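Local coordinates for protein Myo-inositol phosphohydrolase (Mitsuokella multacida, PDB 4WU3) that probably removes phosphate groups from inositol phosphates such as phytate, as a phosphatase built on the protein tyrosine phosphatase fold, at residues R440-K449 / Y505-I513; Q351-M359 / H537-T548. The protein carries 2 engineered substitutions. One frame throughout, in Å; residues are numbered along the deposited sequence.

Contact 1 of 2, residues R440-K449 / Y505-I513; sequences RDWGNLGKNK and YRIAATDHI. With 4IP (inositol-(1,3,4,5)-tetrakisphosphate), chain F.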
# COMPACT_ATOMS: atom_id res chain seq x y z
N ARG A 440 7.80 23.24 1.86
CA ARG A 440 6.89 24.00 2.73
C ARG A 440 7.54 25.16 3.50
O ARG A 440 6.98 25.67 4.47
CB ARG A 440 6.20 23.07 3.73
CG ARG A 440 5.08 22.25 3.13
CD ARG A 440 4.46 21.34 4.18
NE ARG A 440 3.58 20.35 3.59
CZ ARG A 440 2.85 19.49 4.29
NH1 ARG A 440 2.89 19.50 5.62
NH2 ARG A 440 2.06 18.63 3.65
N ASP A 441 8.72 25.59 3.06
CA ASP A 441 9.51 26.58 3.80
C ASP A 441 9.81 26.16 5.26
O ASP A 441 9.86 27.00 6.16
CB ASP A 441 8.81 27.95 3.77
CG ASP A 441 9.75 29.09 4.15
OD1 ASP A 441 10.98 28.91 4.02
OD2 ASP A 441 9.28 30.16 4.60
N TRP A 442 10.02 24.87 5.47
CA TRP A 442 10.28 24.35 6.82
C TRP A 442 11.74 23.94 7.00
O TRP A 442 12.05 22.96 7.68
CB TRP A 442 9.36 23.17 7.14
CG TRP A 442 7.94 23.57 7.40
CD1 TRP A 442 7.44 24.84 7.48
CD2 TRP A 442 6.83 22.69 7.64
NE1 TRP A 442 6.09 24.81 7.73
CE2 TRP A 442 5.69 23.50 7.84
CE3 TRP A 442 6.68 21.30 7.69
CZ2 TRP A 442 4.43 22.97 8.10
CZ3 TRP A 442 5.43 20.77 7.94
CH2 TRP A 442 4.32 21.61 8.14
N GLY A 443 12.64 24.72 6.42
CA GLY A 443 14.08 24.48 6.53
C GLY A 443 14.61 24.29 7.94
O GLY A 443 15.59 23.58 8.13
N ASN A 444 13.99 24.93 8.92
CA ASN A 444 14.46 24.84 10.30
C ASN A 444 13.42 24.27 11.26
O ASN A 444 13.43 24.58 12.46
CB ASN A 444 14.92 26.21 10.79
CG ASN A 444 16.25 26.60 10.20
OD1 ASN A 444 17.07 25.75 9.90
ND2 ASN A 444 16.45 27.90 10.00
N LEU A 445 12.54 23.43 10.73
CA LEU A 445 11.53 22.78 11.55
C LEU A 445 12.18 21.98 12.67
O LEU A 445 13.08 21.18 12.44
CB LEU A 445 10.66 21.87 10.68
CG LEU A 445 9.47 21.25 11.42
CD1 LEU A 445 8.39 22.29 11.69
CD2 LEU A 445 8.90 20.08 10.62
N GLY A 446 11.72 22.20 13.90
CA GLY A 446 12.21 21.43 15.04
C GLY A 446 13.42 22.03 15.72
O GLY A 446 13.85 21.54 16.75
N LYS A 447 13.98 23.10 15.15
CA LYS A 447 15.16 23.73 15.74
C LYS A 447 14.74 24.80 16.75
O LYS A 447 13.79 25.54 16.53
CB LYS A 447 16.02 24.40 14.66
CG LYS A 447 16.79 23.46 13.74
CD LYS A 447 17.78 24.26 12.91
CE LYS A 447 18.68 23.38 12.07
NZ LYS A 447 18.06 22.99 10.77
N ASN A 448 15.48 24.89 17.85
CA ASN A 448 15.32 26.02 18.76
C ASN A 448 16.01 27.26 18.19
O ASN A 448 16.69 27.20 17.17
CB ASN A 448 15.85 25.68 20.16
CG ASN A 448 17.33 25.35 20.16
OD1 ASN A 448 18.14 26.07 19.58
ND2 ASN A 448 17.69 24.26 20.82
N LYS A 449 15.83 28.39 18.87
CA LYS A 449 16.36 29.67 18.40
C LYS A 449 17.88 29.64 18.21
O LYS A 449 18.39 30.12 17.19
CB LYS A 449 15.99 30.77 19.39
CG LYS A 449 16.28 32.17 18.91
CD LYS A 449 15.71 33.20 19.87
CE LYS A 449 16.05 34.60 19.44
NZ LYS A 449 15.47 35.63 20.34
N TYR A 505 15.01 42.11 17.01
CA TYR A 505 14.65 40.97 17.83
C TYR A 505 14.11 39.85 16.94
O TYR A 505 13.39 40.09 15.97
CB TYR A 505 13.63 41.36 18.92
CG TYR A 505 13.52 40.31 20.00
CD1 TYR A 505 14.34 40.35 21.13
CD2 TYR A 505 12.64 39.25 19.88
CE1 TYR A 505 14.27 39.37 22.10
CE2 TYR A 505 12.56 38.26 20.84
CZ TYR A 505 13.37 38.32 21.95
OH TYR A 505 13.29 37.32 22.90
N ARG A 506 14.50 38.62 17.27
CA ARG A 506 14.19 37.46 16.46
C ARG A 506 13.30 36.47 17.21
O ARG A 506 13.65 36.03 18.29
CB ARG A 506 15.49 36.77 16.07
CG ARG A 506 15.31 35.53 15.20
CD ARG A 506 14.88 35.92 13.81
NE ARG A 506 14.95 34.80 12.88
CZ ARG A 506 16.03 34.47 12.17
NH1 ARG A 506 17.15 35.17 12.28
NH2 ARG A 506 15.98 33.44 11.35
N ILE A 507 12.16 36.12 16.63
CA ILE A 507 11.39 34.98 17.09
C ILE A 507 11.33 33.97 15.95
O ILE A 507 10.93 34.31 14.82
CB ILE A 507 9.97 35.38 17.57
CG1 ILE A 507 10.07 36.36 18.73
CG2 ILE A 507 9.19 34.15 18.02
CD1 ILE A 507 8.76 37.01 19.12
N ALA A 508 11.74 32.74 16.22
CA ALA A 508 11.83 31.72 15.19
C ALA A 508 10.50 30.99 14.98
O ALA A 508 10.34 29.83 15.36
CB ALA A 508 12.94 30.74 15.54
N ALA A 509 9.55 31.68 14.35
CA ALA A 509 8.21 31.14 14.17
C ALA A 509 8.13 30.35 12.87
O ALA A 509 8.55 30.83 11.82
CB ALA A 509 7.17 32.25 14.19
N THR A 510 7.61 29.13 12.94
CA THR A 510 7.54 28.25 11.78
C THR A 510 6.49 28.75 10.80
O THR A 510 5.40 29.13 11.20
CB THR A 510 7.22 26.81 12.18
OG1 THR A 510 8.22 26.34 13.09
CG2 THR A 510 7.18 25.91 10.94
N ASP A 511 6.84 28.75 9.52
CA ASP A 511 5.96 29.25 8.48
C ASP A 511 4.70 28.39 8.34
O ASP A 511 4.73 27.18 8.54
CB ASP A 511 6.73 29.29 7.15
CG ASP A 511 6.00 30.06 6.08
OD1 ASP A 511 4.91 30.62 6.35
OD2 ASP A 511 6.52 30.09 4.95
N HIS A 512 3.59 29.06 8.01
CA HIS A 512 2.28 28.44 7.77
C HIS A 512 1.49 28.05 9.02
O HIS A 512 0.32 27.72 8.90
CB HIS A 512 2.40 27.20 6.86
CG HIS A 512 3.17 27.45 5.60
ND1 HIS A 512 2.68 28.22 4.57
CD2 HIS A 512 4.39 27.03 5.21
CE1 HIS A 512 3.57 28.27 3.60
NE2 HIS A 512 4.62 27.55 3.96
N ILE A 513 2.11 28.07 10.19
CA ILE A 513 1.45 27.51 11.38
C ILE A 513 1.26 28.51 12.50
O ILE A 513 1.94 29.54 12.57
CB ILE A 513 2.16 26.24 11.92
CG1 ILE A 513 3.37 26.60 12.77
CG2 ILE A 513 2.61 25.33 10.79
CD1 ILE A 513 4.00 25.38 13.44
C1 4IP F . 3.07 33.15 4.45
O1 4IP F . 3.18 34.40 5.13
C2 4IP F . 4.12 33.06 3.34
O2 4IP F . 3.98 34.18 2.47
C3 4IP F . 3.95 31.79 2.51
O3 4IP F . 4.93 31.78 1.47
C4 4IP F . 2.55 31.69 1.92
O4 4IP F . 2.43 30.43 1.23
C5 4IP F . 1.50 31.77 3.02
O5 4IP F . 0.19 31.73 2.46
C6 4IP F . 1.67 33.04 3.85
O6 4IP F . 0.70 33.07 4.91
P1 4IP F . 4.23 34.66 6.31
O1P 4IP F . 3.70 33.86 7.47
O2P 4IP F . 4.16 36.16 6.49
O3P 4IP F . 5.55 34.19 5.76
P3 4IP F . 5.95 30.54 1.33
O4P 4IP F . 5.08 29.32 1.55
O5P 4IP F . 6.97 30.79 2.41
O6P 4IP F . 6.49 30.64 -0.07
P4 4IP F . 1.90 30.33 -0.29
O7P 4IP F . 2.70 31.35 -1.05
O8P 4IP F . 2.24 28.90 -0.66
O9P 4IP F . 0.42 30.63 -0.18
P5 4IP F . -0.99 30.94 3.24
OPF 4IP F . -0.29 29.84 4.02
OPG 4IP F . -1.87 30.45 2.11
OPH 4IP F . -1.62 32.00 4.12
O HOH W 1 9.74 28.24 8.65
O HOH W 2 9.53 23.89 14.88
O HOH W 3 16.44 37.99 19.52
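Lys449 NZ is gripped from several directions: it donates 2.8 Å to Arg506 O, in the carbonyl plane, it hands a second N-H to a water that also takes Arg506 N, and it is salt-bridged to Glu522. Here the loop that follows strand 432-438 lies along the edge strand 503-509 of the mixed sheet of the PTP-like phosphatase domain and the ligand-pocket loop after it. The lysine chain is fully extended, with CG anti to the backbone N (chi1 -171°), and this reach brings NZ obliquely to the Tyr505 ring, an off-centre cation-pi contact, 4.2 Å from NZ to the ring centroid. At the pocket end the indole of Trp442 stands across Thr510, whose CG2 sits over one ring face; Trp442 NE1 donates 2.9 Å to Asp511 O, a fairly straight bond (160°) with the donor tilted 30° from the carbonyl plane. Asp441 and Asp511 both line the inositol tetrakisphosphate pocket. Their carboxylates meet nearly perpendicular, with Asp441 OD2 2.8 Å from Asp511 OD2. A second water accepts from Asp511 N and donates to Asp441 O. Alongside, the His512 ring has Asp511 OD1 3.6 Å above its centre.

Contact 2 of 2, residues Q351-M359 / H537-T548; sequences QLPRNFRTM and HFHSQAGAGRTT. Engineered in segment 537-548: Ser540 (natural residue Cys). With 4IP (inositol-(1,3,4,5)-tetrakisphosphate), chain F.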
# COMPACT_ATOMS: atom_id res chain seq x y z
N GLN A 351 11.80 51.16 -2.72
CA GLN A 351 10.38 51.32 -2.49
C GLN A 351 10.01 50.56 -1.22
O GLN A 351 10.79 49.76 -0.72
CB GLN A 351 9.57 50.79 -3.68
CG GLN A 351 9.74 49.30 -3.93
CD GLN A 351 9.28 48.88 -5.31
OE1 GLN A 351 9.30 49.66 -6.25
NE2 GLN A 351 8.88 47.63 -5.44
N LEU A 352 8.83 50.83 -0.67
CA LEU A 352 8.40 50.15 0.53
C LEU A 352 8.27 48.65 0.25
O LEU A 352 7.93 48.25 -0.87
CB LEU A 352 7.06 50.71 1.00
CG LEU A 352 7.06 52.18 1.45
CD1 LEU A 352 5.63 52.72 1.49
CD2 LEU A 352 7.75 52.32 2.79
N PRO A 353 8.55 47.81 1.25
CA PRO A 353 8.44 46.38 1.05
C PRO A 353 6.99 46.00 0.79
O PRO A 353 6.08 46.79 1.07
CB PRO A 353 8.93 45.80 2.37
CG PRO A 353 8.67 46.86 3.38
CD PRO A 353 8.91 48.15 2.64
N ARG A 354 6.78 44.81 0.23
CA ARG A 354 5.43 44.30 -0.01
C ARG A 354 4.62 44.27 1.29
O ARG A 354 5.16 44.06 2.37
CB ARG A 354 5.53 42.90 -0.61
CG ARG A 354 4.22 42.33 -1.13
CD ARG A 354 4.46 41.14 -2.06
NE ARG A 354 5.35 40.14 -1.47
CZ ARG A 354 4.96 38.93 -1.05
NH1 ARG A 354 3.69 38.55 -1.18
NH2 ARG A 354 5.84 38.09 -0.52
N ASN A 355 3.32 44.51 1.17
CA ASN A 355 2.38 44.40 2.30
C ASN A 355 2.75 45.26 3.51
O ASN A 355 2.52 44.87 4.67
CB ASN A 355 2.24 42.93 2.73
CG ASN A 355 1.66 42.06 1.64
OD1 ASN A 355 0.81 42.51 0.87
ND2 ASN A 355 2.10 40.82 1.58
N PHE A 356 3.31 46.44 3.23
CA PHE A 356 3.74 47.36 4.27
C PHE A 356 2.55 48.12 4.80
O PHE A 356 1.72 48.57 4.01
CB PHE A 356 4.75 48.39 3.74
CG PHE A 356 5.15 49.44 4.75
CD1 PHE A 356 6.11 49.18 5.70
CD2 PHE A 356 4.55 50.69 4.76
CE1 PHE A 356 6.48 50.13 6.64
CE2 PHE A 356 4.92 51.65 5.68
CZ PHE A 356 5.88 51.37 6.63
N ARG A 357 2.45 48.27 6.11
CA ARG A 357 1.39 49.09 6.70
C ARG A 357 1.77 49.54 8.09
O ARG A 357 2.57 48.88 8.77
CB ARG A 357 0.06 48.33 6.75
CG ARG A 357 0.04 47.13 7.68
CD ARG A 357 0.56 45.85 7.03
NE ARG A 357 0.16 44.67 7.79
CZ ARG A 357 0.54 43.43 7.50
NH1 ARG A 357 1.31 43.17 6.48
NH2 ARG A 357 0.15 42.43 8.24
N THR A 358 1.20 50.66 8.52
CA THR A 358 1.28 51.08 9.91
C THR A 358 -0.15 51.18 10.41
O THR A 358 -1.09 51.10 9.63
CB THR A 358 2.00 52.44 10.11
OG1 THR A 358 1.15 53.53 9.70
CG2 THR A 358 3.30 52.49 9.33
N MET A 359 -0.31 51.33 11.72
CA MET A 359 -1.64 51.43 12.29
C MET A 359 -2.28 52.78 11.98
O MET A 359 -3.44 53.02 12.34
CB MET A 359 -1.59 51.17 13.78
CG MET A 359 -1.10 49.77 14.13
SD MET A 359 -2.18 48.52 13.40
CE MET A 359 -1.35 48.13 11.86
N HIS A 537 7.90 46.80 14.45
CA HIS A 537 7.65 46.46 13.05
C HIS A 537 7.82 44.97 12.82
O HIS A 537 8.93 44.46 12.82
CB HIS A 537 8.58 47.21 12.11
CG HIS A 537 8.37 46.86 10.68
ND1 HIS A 537 7.47 47.52 9.87
CD2 HIS A 537 8.90 45.88 9.91
CE1 HIS A 537 7.48 46.98 8.67
NE2 HIS A 537 8.34 45.99 8.67
N PHE A 538 6.71 44.27 12.62
CA PHE A 538 6.76 42.84 12.40
C PHE A 538 6.93 42.51 10.93
O PHE A 538 6.28 43.11 10.07
CB PHE A 538 5.48 42.19 12.89
CG PHE A 538 5.29 42.28 14.36
CD1 PHE A 538 5.83 41.33 15.19
CD2 PHE A 538 4.56 43.31 14.91
CE1 PHE A 538 5.65 41.41 16.56
CE2 PHE A 538 4.38 43.40 16.28
CZ PHE A 538 4.92 42.44 17.10
N HIS A 539 7.79 41.55 10.65
CA HIS A 539 7.89 41.00 9.30
C HIS A 539 8.08 39.49 9.37
O HIS A 539 8.58 38.95 10.35
CB HIS A 539 9.03 41.66 8.48
CG HIS A 539 10.37 41.05 8.71
ND1 HIS A 539 10.79 39.89 8.09
CD2 HIS A 539 11.40 41.43 9.50
CE1 HIS A 539 12.00 39.58 8.50
NE2 HIS A 539 12.40 40.50 9.36
N SER A 540 7.65 38.82 8.32
CA SER A 540 7.97 37.42 8.14
C SER A 540 8.43 37.31 6.70
O SER A 540 9.22 38.15 6.25
CB SER A 540 6.75 36.55 8.46
OG SER A 540 5.57 37.20 8.05
N GLN A 541 7.96 36.32 5.95
CA GLN A 541 8.39 36.16 4.56
C GLN A 541 7.54 37.07 3.69
O GLN A 541 8.07 37.88 2.95
CB GLN A 541 8.28 34.70 4.08
CG GLN A 541 9.09 34.37 2.83
CD GLN A 541 8.43 34.82 1.53
OE1 GLN A 541 7.22 34.92 1.43
NE2 GLN A 541 9.25 35.08 0.52
N ALA A 542 6.23 36.93 3.83
CA ALA A 542 5.28 37.67 2.99
C ALA A 542 4.52 38.76 3.73
O ALA A 542 3.73 39.49 3.13
CB ALA A 542 4.29 36.69 2.38
N GLY A 543 4.73 38.89 5.03
CA GLY A 543 3.98 39.86 5.81
C GLY A 543 2.51 39.49 5.89
O GLY A 543 1.65 40.36 6.00
N ALA A 544 2.21 38.20 5.83
CA ALA A 544 0.82 37.72 5.89
C ALA A 544 0.55 36.91 7.15
O ALA A 544 0.20 37.48 8.20
CB ALA A 544 0.49 36.91 4.64
N GLY A 545 0.73 35.59 7.06
CA GLY A 545 0.39 34.65 8.14
C GLY A 545 0.97 34.96 9.51
O GLY A 545 0.24 35.33 10.45
N ARG A 546 2.27 34.78 9.64
CA ARG A 546 2.95 35.03 10.90
C ARG A 546 2.89 36.49 11.34
O ARG A 546 2.62 36.78 12.50
CB ARG A 546 4.39 34.56 10.81
CG ARG A 546 4.51 33.04 10.80
CD ARG A 546 5.91 32.60 10.44
NE ARG A 546 6.20 32.90 9.04
CZ ARG A 546 7.35 32.63 8.44
NH1 ARG A 546 8.33 32.04 9.12
NH2 ARG A 546 7.52 32.93 7.15
N THR A 547 3.12 37.41 10.41
CA THR A 547 3.10 38.83 10.72
C THR A 547 1.75 39.31 11.25
O THR A 547 1.69 40.02 12.26
CB THR A 547 3.49 39.65 9.48
OG1 THR A 547 4.90 39.50 9.23
CG2 THR A 547 3.18 41.12 9.67
N THR A 548 0.67 38.93 10.57
CA THR A 548 -0.67 39.35 10.96
C THR A 548 -1.13 38.69 12.26
O THR A 548 -1.84 39.29 13.06
CB THR A 548 -1.72 39.07 9.87
OG1 THR A 548 -1.26 39.58 8.61
CG2 THR A 548 -3.02 39.76 10.22
C1 4IP F . 3.07 33.15 4.45
O1 4IP F . 3.18 34.40 5.13
C2 4IP F . 4.12 33.06 3.34
O2 4IP F . 3.98 34.18 2.47
C3 4IP F . 3.95 31.79 2.51
O3 4IP F . 4.93 31.78 1.47
C4 4IP F . 2.55 31.69 1.92
O4 4IP F . 2.43 30.43 1.23
C5 4IP F . 1.50 31.77 3.02
O5 4IP F . 0.19 31.73 2.46
C6 4IP F . 1.67 33.04 3.85
O6 4IP F . 0.70 33.07 4.91
P1 4IP F . 4.23 34.66 6.31
O1P 4IP F . 3.70 33.86 7.47
O2P 4IP F . 4.16 36.16 6.49
O3P 4IP F . 5.55 34.19 5.76
P3 4IP F . 5.95 30.54 1.33
O4P 4IP F . 5.08 29.32 1.55
O5P 4IP F . 6.97 30.79 2.41
O6P 4IP F . 6.49 30.64 -0.07
P4 4IP F . 1.90 30.33 -0.29
O7P 4IP F . 2.70 31.35 -1.05
O8P 4IP F . 2.24 28.90 -0.66
O9P 4IP F . 0.42 30.63 -0.18
P5 4IP F . -0.99 30.94 3.24
OPF 4IP F . -0.29 29.84 4.02
OPG 4IP F . -1.87 30.45 2.11
OPH 4IP F . -1.62 32.00 4.12
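Asn355 ND2 and Arg357 NH1 take successive backbone carbonyls of the 540-546 loop. Asn355 ND2 donates 2.6 Å to Ala542 O, almost in line with the C=O and in the plane of its own amide. Arg357 NH1 reaches Gly543 O at 2.9 Å, on a lone pair of that carbonyl, and the same nitrogen also holds Asn355 O at 2.8 Å. Both acceptors lie close to the guanidinium plane, so the group is held flat between the two segments. With CG between the backbone N and the carbonyl carbon (chi1 66°), the arginine chain, bent at chi2, runs out toward the loop.

Packing is lighter. Arg354 lays its NH2 3.6 Å from Ala542 CB, Thr547 CG2 comes obliquely against the Arg357 guanidinium, and the Phe356 and His537 rings meet rim to rim, 6.0 Å between centroids; His537 itself is hydrogen-bonded to Ser391 and Ser393.

On its inner side the loop receives the ligand phosphate P1. Backbone Ala544 N and Arg546 N donate to O2P and O1P, while the Arg546 guanidinium is turned edge-on, NH2 giving 2.7 Å to O3P in a nearly straight bond. Ser540, engineered from cysteine, lies beside the same phosphate, and Thr547 OG1 donates to its OG. The sequence His-Cys-x5-Arg of the natural protein, between a strand and a helix, is the P-loop of the protein tyrosine phosphatases.

In the fold
Going from the N terminus, 351-359 comes first, its short strand 357-358 at one edge of the five-stranded mixed sheet. The chain then builds strands 390-393 and 416-422 before passing through 440-449, and contact 1 closes a loop when it reaches 505-513 on the strand at the opposite edge. Helix 517-529 follows, and 537-548 on the central strand returns to 351-359, so contact 2 closes a longer loop that encloses the whole of contact 1. Their centres lie about 17 Å apart. Arg546 joins them directly: NH2 forms a salt bridge with Asp511 OD1, 3.6 Å away, and both contacts border the same inositol tetrakisphosphate.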